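Long-range contacts in reticulocyte binding protein (Streptococcus agalactiae COH1, PDB 3FAW), which probably hydrolyses alpha-1,6-glycosidic linkages in pullulan and related alpha-glucans, as a pullulanase attached to the streptococcal cell wall: residues Val72-Asn76 with Pro102-His106; Val318-Phe322 with Gln349-Ser355; Met483-Trp488 with Thr512-Asp518; Arg521-Lys525 with Ala535-Gly539; Gly746-Phe752 with Ala808-Gly814. All coordinates share one frame; numbering follows the deposited sequence.

The five contacts illustrate how chemistry follows place in a fold. Contact 1 is a surface join of two loops in the N-terminal sheet domain, built on backbone carbonyls and an exposed lysine. Contacts 2 and 3 are buried in the barrel domain, their centres about 23 Å apart: the first ties a long loop to itself through serines and main chain, the second pairs two neighbouring barrel strands. Contact 4, also buried, follows directly in the sequence, because strand 513-516 of contact 3 runs into helix 518-525. Contact 5, partly buried, is a regular antiparallel strand pair in the C-terminal sheet, on the opposite side of the chain's centre from contact 1.

Contact 1: Val72-Asn76 with Pro102-His106; sequences VTDKN and PKQGH
K75 runs out along the turn P102-H106, and it shares with Q104 most of the surface that this contact buries. Its backbone N donates to Q104 O at 3.0 Å in a nearly straight bond. The side chain then acts as a second arm. With CG set between the backbone N and the carbonyl carbon (chi1 68°) and the remaining chain extended, the methylenes slide past two carbonyls, CG standing 3.3 Å from Q104 O. CD lies 3.5 Å from G105 O. Finally NZ reaches K103 O at 3.1 Å, almost in line with that carbonyl. The ammonium group thus ends on K103 O, while the carbonyls of Q104 and G105 lie along the methylenes.

Q104, bent at its second torsion, lies beside D74 and points the same way, the amide and carboxylate planes 35° apart. The closer touch between these two residues is made by D74 CB, 3.5 Å from Q104 O. From its own side D74 is fixed more firmly: OD1 accepts from N76 N at 2.9 Å, met from above the carboxylate plane, and also from the backbone N of N78.

Backbone bonds of V72 with I80 and of T73 with N108 place strand 71-73 between strands 79-88 and 108-111. The contact therefore joins the loop leading into strand 108-111, which includes a cis peptide before H106, to an Asx turn on the connection between two antiparallel neighbours of the N-terminal sheet.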
# COMPACT_ATOMS: atom_id res chain seq x y z
N VAL A 72 32.27 12.33 34.76
CA VAL A 72 30.85 12.47 34.45
C VAL A 72 30.20 13.46 35.42
O VAL A 72 30.43 13.39 36.62
CB VAL A 72 30.11 11.12 34.59
CG1 VAL A 72 28.63 11.28 34.27
CG2 VAL A 72 30.75 10.07 33.69
N THR A 73 29.41 14.38 34.88
CA THR A 73 28.65 15.32 35.72
C THR A 73 27.19 15.38 35.30
O THR A 73 26.83 14.97 34.19
CB THR A 73 29.27 16.74 35.70
OG1 THR A 73 29.24 17.27 34.37
CG2 THR A 73 30.71 16.72 36.20
N ASP A 74 26.34 15.86 36.20
CA ASP A 74 24.90 15.95 35.96
C ASP A 74 24.52 17.29 35.33
O ASP A 74 25.39 18.09 34.99
CB ASP A 74 24.12 15.68 37.26
CG ASP A 74 24.27 16.79 38.30
OD1 ASP A 74 24.85 17.86 38.00
OD2 ASP A 74 23.78 16.59 39.43
N LYS A 75 23.21 17.53 35.19
CA LYS A 75 22.69 18.74 34.55
C LYS A 75 23.12 20.05 35.23
O LYS A 75 23.15 21.11 34.59
CB LYS A 75 21.16 18.68 34.45
CG LYS A 75 20.43 18.76 35.79
CD LYS A 75 18.92 18.65 35.61
CE LYS A 75 18.18 18.88 36.92
NZ LYS A 75 16.71 18.66 36.77
N ASN A 76 23.43 19.98 36.53
CA ASN A 76 23.89 21.15 37.29
C ASN A 76 25.40 21.15 37.53
O ASN A 76 25.89 21.80 38.46
CB ASN A 76 23.14 21.22 38.62
CG ASN A 76 21.64 21.38 38.44
OD1 ASN A 76 21.17 21.95 37.45
ND2 ASN A 76 20.87 20.87 39.40
N PRO A 102 17.77 9.70 35.49
CA PRO A 102 17.41 10.54 34.34
C PRO A 102 16.77 11.89 34.71
O PRO A 102 16.78 12.81 33.90
CB PRO A 102 16.43 9.67 33.55
CG PRO A 102 15.95 8.63 34.49
CD PRO A 102 17.04 8.42 35.49
N LYS A 103 16.25 12.00 35.93
CA LYS A 103 15.70 13.27 36.43
C LYS A 103 16.79 14.32 36.68
O LYS A 103 16.52 15.52 36.66
CB LYS A 103 14.89 13.02 37.70
CG LYS A 103 13.63 12.18 37.47
CD LYS A 103 12.82 12.02 38.75
CE LYS A 103 11.42 11.47 38.47
NZ LYS A 103 11.45 10.10 37.89
N GLN A 104 18.02 13.85 36.92
CA GLN A 104 19.19 14.72 37.06
C GLN A 104 19.96 14.83 35.74
O GLN A 104 21.01 15.49 35.69
CB GLN A 104 20.13 14.18 38.14
CG GLN A 104 19.48 13.97 39.52
CD GLN A 104 19.03 15.26 40.16
OE1 GLN A 104 19.63 16.32 39.98
NE2 GLN A 104 17.95 15.19 40.94
N GLY A 105 19.45 14.19 34.70
CA GLY A 105 20.09 14.18 33.38
C GLY A 105 19.69 15.42 32.59
O GLY A 105 18.87 16.20 33.07
N HIS A 106 20.25 15.62 31.40
CA HIS A 106 21.23 14.73 30.78
C HIS A 106 22.61 14.91 31.39
O HIS A 106 22.90 15.94 31.99
CB HIS A 106 21.32 15.01 29.28
CG HIS A 106 20.04 14.77 28.54
ND1 HIS A 106 19.31 15.78 27.95
CD2 HIS A 106 19.36 13.62 28.28
CE1 HIS A 106 18.24 15.27 27.37
NE2 HIS A 106 18.25 13.97 27.56

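Contact 2: Val318-Phe322 with Gln349-Ser355; sequences VLSYF and QSYFALS
This is a buried loop-to-loop contact, V318-F322 against Q349-S355, both within the long connection that leaves barrel strand 312-315 and ends at helix 367-381. Main chain and serines do most of the binding. S355 N donates to V318 O at 2.8 Å, almost straight at 175°, and S320 N donates to A353 O at 2.9 Å in the plane of that carbonyl. Between these two bonds L319 and L354 form a single beta bridge.

S320 is gripped at both its oxygens. Its O accepts from Q349 N at 2.8 Å and, at greater length, from S350 N, both reaching it from the same face of the carbonyl plane. Its OG, swung away from its own backbone N (chi1 176°), receives Q349 NE2 at 3.0 Å in the plane of the amide. The other end of that amide is engaged too, since Q349 OE1 accepts from A239 N, so the rotation of the group is fixed.

The L319 side chain sets CD2 inside the curve of 350-353, against backbone, 3.4 Å from Y351 O. S350 holds that curve from within as an ST motif, OG accepting from A353 N at 3.0 Å. At the far end a water receives S355 OG at 2.7 Å and Y321 N, while sitting over the centre of one face of the Y321 ring.

The contact joins two ends of the long loop after the second strand of this alpha-amylase-type barrel; the part between them carries N340 and Y342, ligands of a bound calcium ion.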
# COMPACT_ATOMS: atom_id res chain seq x y z
N VAL A 318 -6.09 7.13 0.87
CA VAL A 318 -7.11 8.13 1.17
C VAL A 318 -6.74 8.96 2.41
O VAL A 318 -7.37 9.98 2.69
CB VAL A 318 -8.53 7.50 1.36
CG1 VAL A 318 -8.95 6.76 0.09
CG2 VAL A 318 -8.57 6.57 2.56
N LEU A 319 -5.72 8.53 3.16
CA LEU A 319 -5.20 9.34 4.27
C LEU A 319 -4.42 10.54 3.74
O LEU A 319 -3.94 10.53 2.60
CB LEU A 319 -4.35 8.50 5.22
CG LEU A 319 -5.19 7.50 6.02
CD1 LEU A 319 -4.41 6.25 6.31
CD2 LEU A 319 -5.73 8.11 7.31
N SER A 320 -4.30 11.58 4.57
CA SER A 320 -3.75 12.86 4.13
C SER A 320 -2.34 12.71 3.56
O SER A 320 -1.47 12.14 4.20
CB SER A 320 -3.72 13.87 5.28
OG SER A 320 -3.09 15.08 4.86
N TYR A 321 -2.16 13.22 2.35
CA TYR A 321 -0.84 13.30 1.72
C TYR A 321 -0.46 14.75 1.46
O TYR A 321 -1.33 15.63 1.38
CB TYR A 321 -0.77 12.46 0.44
CG TYR A 321 -1.88 12.68 -0.57
CD1 TYR A 321 -1.76 13.66 -1.57
CD2 TYR A 321 -3.02 11.88 -0.56
CE1 TYR A 321 -2.77 13.85 -2.51
CE2 TYR A 321 -4.03 12.06 -1.51
CZ TYR A 321 -3.90 13.05 -2.48
OH TYR A 321 -4.89 13.23 -3.42
N PHE A 322 0.84 14.99 1.34
CA PHE A 322 1.41 16.34 1.49
C PHE A 322 1.37 17.19 0.22
O PHE A 322 0.87 18.32 0.24
CB PHE A 322 2.86 16.22 1.99
CG PHE A 322 3.49 17.54 2.38
CD1 PHE A 322 3.38 18.01 3.68
CD2 PHE A 322 4.21 18.28 1.45
CE1 PHE A 322 3.96 19.23 4.05
CE2 PHE A 322 4.80 19.49 1.81
CZ PHE A 322 4.68 19.97 3.11
N GLN A 349 1.17 12.52 5.13
CA GLN A 349 1.16 13.58 6.12
C GLN A 349 0.51 13.11 7.44
O GLN A 349 1.01 13.43 8.53
CB GLN A 349 0.43 14.80 5.57
CG GLN A 349 0.37 15.96 6.53
CD GLN A 349 -0.09 17.24 5.88
OE1 GLN A 349 0.61 18.32 6.17
NE2 GLN A 349 -1.06 17.26 5.12
N SER A 350 -0.59 12.37 7.34
CA SER A 350 -1.27 11.82 8.52
C SER A 350 -1.62 10.35 8.32
O SER A 350 -1.82 9.89 7.19
CB SER A 350 -2.54 12.63 8.84
OG SER A 350 -3.15 12.17 10.05
N TYR A 351 -1.69 9.62 9.44
CA TYR A 351 -2.06 8.20 9.43
C TYR A 351 -3.46 7.96 10.01
O TYR A 351 -3.96 6.83 9.96
CB TYR A 351 -1.01 7.37 10.17
CG TYR A 351 0.32 7.33 9.44
CD1 TYR A 351 0.40 6.88 8.12
CD2 TYR A 351 1.50 7.75 10.06
CE1 TYR A 351 1.59 6.85 7.44
CE2 TYR A 351 2.72 7.71 9.38
CZ TYR A 351 2.75 7.26 8.07
OH TYR A 351 3.94 7.22 7.37
N PHE A 352 -4.08 9.01 10.55
CA PHE A 352 -5.45 8.97 11.07
C PHE A 352 -6.40 9.87 10.29
O PHE A 352 -7.56 9.52 10.07
CB PHE A 352 -5.47 9.45 12.53
CG PHE A 352 -4.81 8.53 13.50
CD1 PHE A 352 -5.56 7.64 14.25
CD2 PHE A 352 -3.43 8.57 13.68
CE1 PHE A 352 -4.95 6.79 15.17
CE2 PHE A 352 -2.81 7.72 14.59
CZ PHE A 352 -3.57 6.83 15.34
N ALA A 353 -5.91 11.05 9.90
CA ALA A 353 -6.72 12.06 9.23
C ALA A 353 -6.79 11.84 7.71
O ALA A 353 -5.76 11.69 7.05
CB ALA A 353 -6.20 13.45 9.54
N LEU A 354 -8.01 11.84 7.18
CA LEU A 354 -8.27 11.63 5.76
C LEU A 354 -7.83 12.83 4.93
O LEU A 354 -7.77 13.95 5.43
CB LEU A 354 -9.76 11.39 5.50
CG LEU A 354 -10.37 10.13 6.13
CD1 LEU A 354 -11.89 10.08 5.94
CD2 LEU A 354 -9.71 8.88 5.58
N SER A 355 -7.53 12.58 3.67
CA SER A 355 -7.23 13.64 2.71
C SER A 355 -8.51 14.43 2.43
O SER A 355 -9.61 13.87 2.39
CB SER A 355 -6.69 13.04 1.41
OG SER A 355 -6.43 14.04 0.45
O HOH W 1 -4.11 15.24 1.05

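Contact 3: Met483-Trp488 with Thr512-Asp518; sequences MIGEGW and TVGVFSD
G514 N donates to M483 O at 3.1 Å, and G485 N to G514 O at 3.0 Å, the alternation expected of parallel neighbours. A third bond, F516 N to G485 O, is weak, as the chains begin to separate. The two short strand segments run at 30° to each other.

Side chains close in on both faces. V513 packs CG2 against M483 CB at 3.7 Å. I484 holds CG1 between its backbone N and carbonyl carbon (chi1 67°), from where CD1 meets F516 CZ at 4.0 Å, while G485 O lies at the edge of the phenylalanine ring. Past the strand end W488 puts the far corner of its indole, CZ3, 3.5 Å from D518 CG, the ring and carboxylate planes 51° apart. A water links G487 N to F516 O under one face of that indole.

A second shell positions these groups: D518 OD1 accepts from N557 ND2 and Q504 NE2. E486 OE2 accepts weakly from W488 NE1, and M458 N holds E486 OE1. The rings of Y569 and F616 meet F516 edge-to-face. The pair forms the fifth and sixth strands of the eight-stranded barrel, with strand 453-456 beyond one, strand 566-568 beyond the other, and helix 464-477 packed against M483 and V513.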
# COMPACT_ATOMS: atom_id res chain seq x y z
N MET A 483 -5.35 -8.97 5.16
CA MET A 483 -4.28 -8.01 4.90
C MET A 483 -3.34 -8.52 3.82
O MET A 483 -3.09 -9.73 3.73
CB MET A 483 -3.50 -7.70 6.18
CG MET A 483 -4.24 -6.78 7.15
SD MET A 483 -3.34 -6.51 8.69
CE MET A 483 -4.36 -5.24 9.45
N ILE A 484 -2.85 -7.60 3.01
CA ILE A 484 -1.84 -7.90 2.00
C ILE A 484 -0.80 -6.77 1.97
O ILE A 484 -1.01 -5.72 2.57
CB ILE A 484 -2.47 -8.10 0.60
CG1 ILE A 484 -3.05 -6.78 0.08
CG2 ILE A 484 -3.57 -9.16 0.65
CD1 ILE A 484 -3.60 -6.86 -1.33
N GLY A 485 0.30 -6.99 1.27
CA GLY A 485 1.30 -5.94 1.12
C GLY A 485 2.43 -6.27 0.17
O GLY A 485 2.64 -7.43 -0.17
N GLU A 486 3.16 -5.24 -0.24
CA GLU A 486 4.38 -5.43 -1.01
C GLU A 486 5.47 -5.97 -0.10
O GLU A 486 6.02 -5.24 0.72
CB GLU A 486 4.85 -4.11 -1.61
CG GLU A 486 3.95 -3.54 -2.68
CD GLU A 486 4.47 -2.22 -3.20
OE1 GLU A 486 4.77 -1.33 -2.37
OE2 GLU A 486 4.58 -2.09 -4.44
N GLY A 487 5.78 -7.26 -0.25
CA GLY A 487 6.82 -7.90 0.54
C GLY A 487 8.19 -7.90 -0.11
O GLY A 487 8.91 -8.89 -0.03
N TRP A 488 8.56 -6.79 -0.76
CA TRP A 488 9.87 -6.70 -1.39
C TRP A 488 10.94 -6.67 -0.30
O TRP A 488 10.72 -6.15 0.78
CB TRP A 488 10.01 -5.45 -2.29
CG TRP A 488 8.83 -5.16 -3.19
CD1 TRP A 488 8.27 -3.94 -3.41
CD2 TRP A 488 8.07 -6.10 -3.97
NE1 TRP A 488 7.22 -4.04 -4.28
CE2 TRP A 488 7.07 -5.36 -4.64
CE3 TRP A 488 8.14 -7.48 -4.17
CZ2 TRP A 488 6.14 -5.96 -5.51
CZ3 TRP A 488 7.21 -8.08 -5.03
CH2 TRP A 488 6.23 -7.31 -5.68
N THR A 512 -0.83 -14.97 8.07
CA THR A 512 -1.62 -13.78 8.39
C THR A 512 -1.75 -12.87 7.17
O THR A 512 -2.82 -12.77 6.57
CB THR A 512 -0.98 -13.00 9.56
OG1 THR A 512 0.37 -12.66 9.24
CG2 THR A 512 -1.00 -13.84 10.84
N VAL A 513 -0.66 -12.22 6.78
CA VAL A 513 -0.66 -11.26 5.68
C VAL A 513 -0.08 -11.91 4.42
O VAL A 513 0.95 -12.58 4.48
CB VAL A 513 0.16 -10.01 6.04
CG1 VAL A 513 0.16 -9.02 4.89
CG2 VAL A 513 -0.38 -9.37 7.32
N GLY A 514 -0.76 -11.72 3.28
CA GLY A 514 -0.29 -12.22 1.98
C GLY A 514 0.54 -11.19 1.22
O GLY A 514 0.35 -9.99 1.41
N VAL A 515 1.45 -11.65 0.37
CA VAL A 515 2.32 -10.74 -0.39
C VAL A 515 2.16 -10.91 -1.89
O VAL A 515 1.85 -12.00 -2.39
CB VAL A 515 3.81 -10.92 -0.03
CG1 VAL A 515 4.05 -10.61 1.45
CG2 VAL A 515 4.29 -12.32 -0.39
N PHE A 516 2.38 -9.82 -2.62
CA PHE A 516 2.33 -9.83 -4.08
C PHE A 516 3.36 -10.78 -4.67
O PHE A 516 4.51 -10.80 -4.23
CB PHE A 516 2.52 -8.41 -4.64
CG PHE A 516 1.31 -7.55 -4.51
CD1 PHE A 516 0.32 -7.57 -5.48
CD2 PHE A 516 1.13 -6.74 -3.39
CE1 PHE A 516 -0.82 -6.78 -5.35
CE2 PHE A 516 -0.00 -5.96 -3.25
CZ PHE A 516 -0.98 -5.98 -4.23
N SER A 517 2.94 -11.56 -5.66
CA SER A 517 3.82 -12.49 -6.35
C SER A 517 4.41 -11.86 -7.61
O SER A 517 3.80 -11.91 -8.69
CB SER A 517 3.09 -13.78 -6.69
OG SER A 517 3.96 -14.71 -7.31
N ASP A 518 5.60 -11.28 -7.48
CA ASP A 518 6.31 -10.74 -8.64
C ASP A 518 6.76 -11.83 -9.62
O ASP A 518 6.96 -11.55 -10.81
CB ASP A 518 7.50 -9.84 -8.22
CG ASP A 518 8.43 -10.50 -7.21
OD1 ASP A 518 8.02 -11.44 -6.49
OD2 ASP A 518 9.59 -10.05 -7.12
O HOH W 2 -5.02 -11.98 5.53
O HOH W 3 5.52 -8.80 -2.55

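Contact 4: Arg521-Lys525 with Ala535-Gly539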
# COMPACT_ATOMS: atom_id res chain seq x y z
N ARG A 521 3.89 -12.47 -12.05
CA ARG A 521 3.87 -11.26 -12.87
C ARG A 521 4.94 -11.34 -13.97
O ARG A 521 4.61 -11.31 -15.16
CB ARG A 521 4.10 -10.02 -11.99
CG ARG A 521 4.18 -8.68 -12.74
CD ARG A 521 4.77 -7.60 -11.84
NE ARG A 521 6.23 -7.69 -11.75
CZ ARG A 521 6.99 -7.06 -10.85
NH1 ARG A 521 6.44 -6.27 -9.93
NH2 ARG A 521 8.31 -7.22 -10.85
N ASN A 522 6.20 -11.49 -13.55
CA ASN A 522 7.33 -11.55 -14.49
C ASN A 522 7.20 -12.67 -15.51
O ASN A 522 7.39 -12.44 -16.71
CB ASN A 522 8.65 -11.73 -13.72
CG ASN A 522 9.06 -10.49 -12.96
OD1 ASN A 522 8.42 -9.44 -13.06
ND2 ASN A 522 10.14 -10.60 -12.19
N SER A 523 6.89 -13.87 -15.04
CA SER A 523 6.81 -15.04 -15.90
C SER A 523 5.74 -14.90 -16.99
O SER A 523 5.95 -15.32 -18.13
CB SER A 523 6.55 -16.30 -15.08
OG SER A 523 7.62 -16.55 -14.18
N LEU A 524 4.60 -14.30 -16.64
CA LEU A 524 3.48 -14.15 -17.59
C LEU A 524 3.62 -12.96 -18.54
O LEU A 524 3.30 -13.09 -19.72
CB LEU A 524 2.15 -14.05 -16.84
CG LEU A 524 1.66 -15.29 -16.08
CD1 LEU A 524 0.19 -15.13 -15.70
CD2 LEU A 524 1.88 -16.57 -16.87
N LYS A 525 4.08 -11.81 -18.05
CA LYS A 525 4.10 -10.58 -18.87
C LYS A 525 5.22 -9.58 -18.57
O LYS A 525 5.12 -8.40 -18.92
CB LYS A 525 2.73 -9.88 -18.82
CG LYS A 525 2.09 -9.78 -17.43
CD LYS A 525 2.89 -8.91 -16.45
CE LYS A 525 2.87 -7.43 -16.84
NZ LYS A 525 3.41 -6.57 -15.76
N ALA A 535 7.43 -12.69 -22.54
CA ALA A 535 7.16 -13.70 -21.52
C ALA A 535 6.02 -14.60 -22.01
O ALA A 535 5.75 -14.65 -23.21
CB ALA A 535 6.83 -13.03 -20.19
N PHE A 536 5.34 -15.29 -21.10
CA PHE A 536 4.38 -16.34 -21.50
C PHE A 536 3.29 -15.87 -22.48
O PHE A 536 3.07 -16.51 -23.50
CB PHE A 536 3.72 -16.99 -20.28
CG PHE A 536 3.02 -18.28 -20.60
CD1 PHE A 536 3.74 -19.46 -20.78
CD2 PHE A 536 1.63 -18.33 -20.73
CE1 PHE A 536 3.10 -20.65 -21.08
CE2 PHE A 536 0.98 -19.53 -21.03
CZ PHE A 536 1.72 -20.69 -21.21
N ILE A 537 2.62 -14.77 -22.16
CA ILE A 537 1.53 -14.26 -23.02
C ILE A 537 2.00 -13.25 -24.08
O ILE A 537 1.17 -12.70 -24.80
CB ILE A 537 0.35 -13.66 -22.19
CG1 ILE A 537 0.71 -12.28 -21.61
CG2 ILE A 537 -0.09 -14.64 -21.10
CD1 ILE A 537 -0.35 -11.70 -20.68
N THR A 538 3.31 -13.01 -24.17
CA THR A 538 3.87 -12.04 -25.11
C THR A 538 5.00 -12.63 -25.98
O THR A 538 5.92 -11.92 -26.39
CB THR A 538 4.39 -10.78 -24.38
OG1 THR A 538 5.31 -11.16 -23.34
CG2 THR A 538 3.23 -10.00 -23.76
N GLY A 539 4.91 -13.93 -26.24
CA GLY A 539 5.80 -14.60 -27.21
C GLY A 539 7.15 -15.09 -26.71
O GLY A 539 8.00 -15.47 -27.52
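F536 N donates to S523 O at 3.0 Å, and the next amide, I537 N, donates to L524 O, also at 3.0 Å. Both donors lie in the plane of the carbonyl they meet, and the second bond is almost straight at 174°. Two consecutive carbonyls of helix 518-525 are thus taken up by two consecutive amides of the returning chain.

That chain is held in shape by its own bonds. A535 N donates to T538 OG1 at 2.7 Å, while T538 N donates to A535 O, so the two residues grip each other and bring the amides between them into position.

Packing fills in around the polar pairs. A535 presses its methyl group onto the helix backbone, CB lying 3.2 Å from S523 O. L524 and F536 lie side by side and point the same way, with CD2 of the leucine 3.9 Å from CB of the phenylalanine. I537 turns CG1 between its backbone N and carbonyl carbon (chi1 75°), which carries it to 3.3 Å from L524 O and lets CD1 rest on K525 CB. Farther out, M607 of helix 590-609 touches L524, F536 and I537 together, and I547 of helix 544-551 covers S523 and L524.

Carbonyls toward the C-terminal part of a helix can lack the usual amides of a following turn. Here a loop supplies amides to two of them, which probably eases the partial negative charge gathered there in a buried setting.

Contact 5: Gly746-Phe752 with Ala808-Gly814; sequences GDIYAVF and AIVIKVG
I748 and V813 open a regular antiparallel strand pair, residues 748-752 against 808-813, in the five-stranded sheet of the C-terminal domain. Six backbone bonds join the strands in pairs, at I748 with V813, A750 with I811 and F752 with I809. The tightest in the series is F752 N to I809 O, 2.7 Å; A750 N to I811 O is almost straight at 173°. Between them the non-hydrogen-bonded pairs Y749 with K812 and V751 with V810 bring the chains closer.

On the face of I748, A750 and F752 the profile is uneven. A750 is the low point between I748 and F752 and is met by L771, while F752 crosses I811 obliquely, its CE2 4.0 Å from I811 CD1. I809 O sits at the edge of the same ring, in its plane, 3.4 Å from F752 CD2. L801 of strand 800-803 covers both F752 and I811 from beyond.

On the face of Y749 and V751, the side chains of V751 and V810 stand side by side as matching bumps, CG1 of the first 4.0 Å from CG2 of the second, with V810 also resting on I777 of strand 775-778. Toward D747, K812 lies along Y749 with its chain extended, CG turned away from its backbone N (chi1 178°). Its ammonium group stays beyond salt-bridge distance of D747, but K812 CG makes a CH-pi contact over one face of Y749, 4.1 Å from the ring centroid and 27° off the normal.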
# COMPACT_ATOMS: atom_id res chain seq x y z
N GLY A 746 -16.30 -32.53 -6.55
CA GLY A 746 -15.60 -33.36 -7.54
C GLY A 746 -16.40 -33.57 -8.84
O GLY A 746 -16.20 -34.58 -9.53
N ASP A 747 -17.18 -32.58 -9.29
CA ASP A 747 -16.75 -31.61 -10.38
C ASP A 747 -15.28 -31.34 -10.73
O ASP A 747 -14.48 -30.93 -9.90
CB ASP A 747 -17.52 -30.29 -10.26
CG ASP A 747 -19.03 -30.49 -10.27
OD1 ASP A 747 -19.48 -31.66 -10.29
OD2 ASP A 747 -19.76 -29.48 -10.26
N ILE A 748 -14.98 -31.56 -12.02
CA ILE A 748 -13.64 -31.38 -12.59
C ILE A 748 -13.60 -30.19 -13.55
O ILE A 748 -14.49 -30.04 -14.39
CB ILE A 748 -13.18 -32.65 -13.36
CG1 ILE A 748 -13.00 -33.83 -12.39
CG2 ILE A 748 -11.87 -32.40 -14.11
CD1 ILE A 748 -12.92 -35.19 -13.09
N TYR A 749 -12.56 -29.35 -13.44
CA TYR A 749 -12.35 -28.21 -14.34
C TYR A 749 -10.96 -28.26 -14.96
O TYR A 749 -9.96 -28.38 -14.25
CB TYR A 749 -12.51 -26.89 -13.58
CG TYR A 749 -13.92 -26.62 -13.09
CD1 TYR A 749 -14.78 -25.79 -13.81
CD2 TYR A 749 -14.39 -27.18 -11.91
CE1 TYR A 749 -16.08 -25.54 -13.37
CE2 TYR A 749 -15.69 -26.94 -11.46
CZ TYR A 749 -16.52 -26.12 -12.19
OH TYR A 749 -17.81 -25.88 -11.74
N ALA A 750 -10.88 -28.16 -16.29
CA ALA A 750 -9.60 -28.15 -17.01
C ALA A 750 -9.42 -26.85 -17.77
O ALA A 750 -10.29 -26.46 -18.55
CB ALA A 750 -9.51 -29.33 -17.96
N VAL A 751 -8.28 -26.19 -17.56
CA VAL A 751 -7.95 -24.91 -18.20
C VAL A 751 -6.83 -25.09 -19.23
O VAL A 751 -5.78 -25.63 -18.90
CB VAL A 751 -7.48 -23.86 -17.16
CG1 VAL A 751 -7.30 -22.49 -17.83
CG2 VAL A 751 -8.46 -23.77 -15.99
N PHE A 752 -7.08 -24.63 -20.45
CA PHE A 752 -6.10 -24.69 -21.54
C PHE A 752 -5.77 -23.28 -22.02
O PHE A 752 -6.68 -22.52 -22.34
CB PHE A 752 -6.67 -25.49 -22.72
CG PHE A 752 -7.08 -26.90 -22.38
CD1 PHE A 752 -6.22 -27.96 -22.59
CD2 PHE A 752 -8.35 -27.15 -21.86
CE1 PHE A 752 -6.60 -29.26 -22.28
CE2 PHE A 752 -8.73 -28.44 -21.55
CZ PHE A 752 -7.86 -29.50 -21.76
N ALA A 808 -7.91 -19.26 -25.03
CA ALA A 808 -8.08 -19.96 -23.76
C ALA A 808 -9.35 -20.80 -23.79
O ALA A 808 -10.40 -20.31 -24.19
CB ALA A 808 -8.13 -18.97 -22.60
N ILE A 809 -9.24 -22.07 -23.39
CA ILE A 809 -10.40 -22.96 -23.31
C ILE A 809 -10.53 -23.55 -21.90
O ILE A 809 -9.56 -24.06 -21.35
CB ILE A 809 -10.31 -24.13 -24.33
CG1 ILE A 809 -10.02 -23.62 -25.75
CG2 ILE A 809 -11.62 -24.92 -24.33
CD1 ILE A 809 -11.14 -22.80 -26.35
N VAL A 810 -11.73 -23.48 -21.33
CA VAL A 810 -12.01 -24.16 -20.06
C VAL A 810 -13.14 -25.16 -20.25
O VAL A 810 -14.21 -24.81 -20.76
CB VAL A 810 -12.36 -23.19 -18.92
CG1 VAL A 810 -12.67 -23.96 -17.64
CG2 VAL A 810 -11.23 -22.20 -18.67
N ILE A 811 -12.88 -26.41 -19.85
CA ILE A 811 -13.88 -27.48 -19.91
C ILE A 811 -14.28 -27.90 -18.49
O ILE A 811 -13.44 -27.96 -17.60
CB ILE A 811 -13.34 -28.72 -20.67
CG1 ILE A 811 -12.84 -28.32 -22.06
CG2 ILE A 811 -14.43 -29.77 -20.80
CD1 ILE A 811 -12.32 -29.49 -22.90
N LYS A 812 -15.56 -28.19 -18.31
CA LYS A 812 -16.09 -28.71 -17.05
C LYS A 812 -16.70 -30.10 -17.27
O LYS A 812 -17.48 -30.30 -18.21
CB LYS A 812 -17.17 -27.78 -16.49
CG LYS A 812 -17.83 -28.25 -15.19
CD LYS A 812 -19.17 -27.57 -14.97
CE LYS A 812 -19.85 -28.09 -13.71
NZ LYS A 812 -21.19 -27.48 -13.52
N VAL A 813 -16.34 -31.04 -16.40
CA VAL A 813 -16.98 -32.36 -16.36
C VAL A 813 -17.75 -32.50 -15.04
O VAL A 813 -17.14 -32.62 -13.98
CB VAL A 813 -15.96 -33.50 -16.50
CG1 VAL A 813 -16.65 -34.86 -16.42
CG2 VAL A 813 -15.19 -33.36 -17.81
N GLY A 814 -19.07 -32.47 -15.13
CA GLY A 814 -19.93 -32.65 -13.95
C GLY A 814 -20.04 -34.11 -13.54
O GLY A 814 -19.57 -34.49 -12.46
O HOH W 4 -16.64 -34.88 -12.42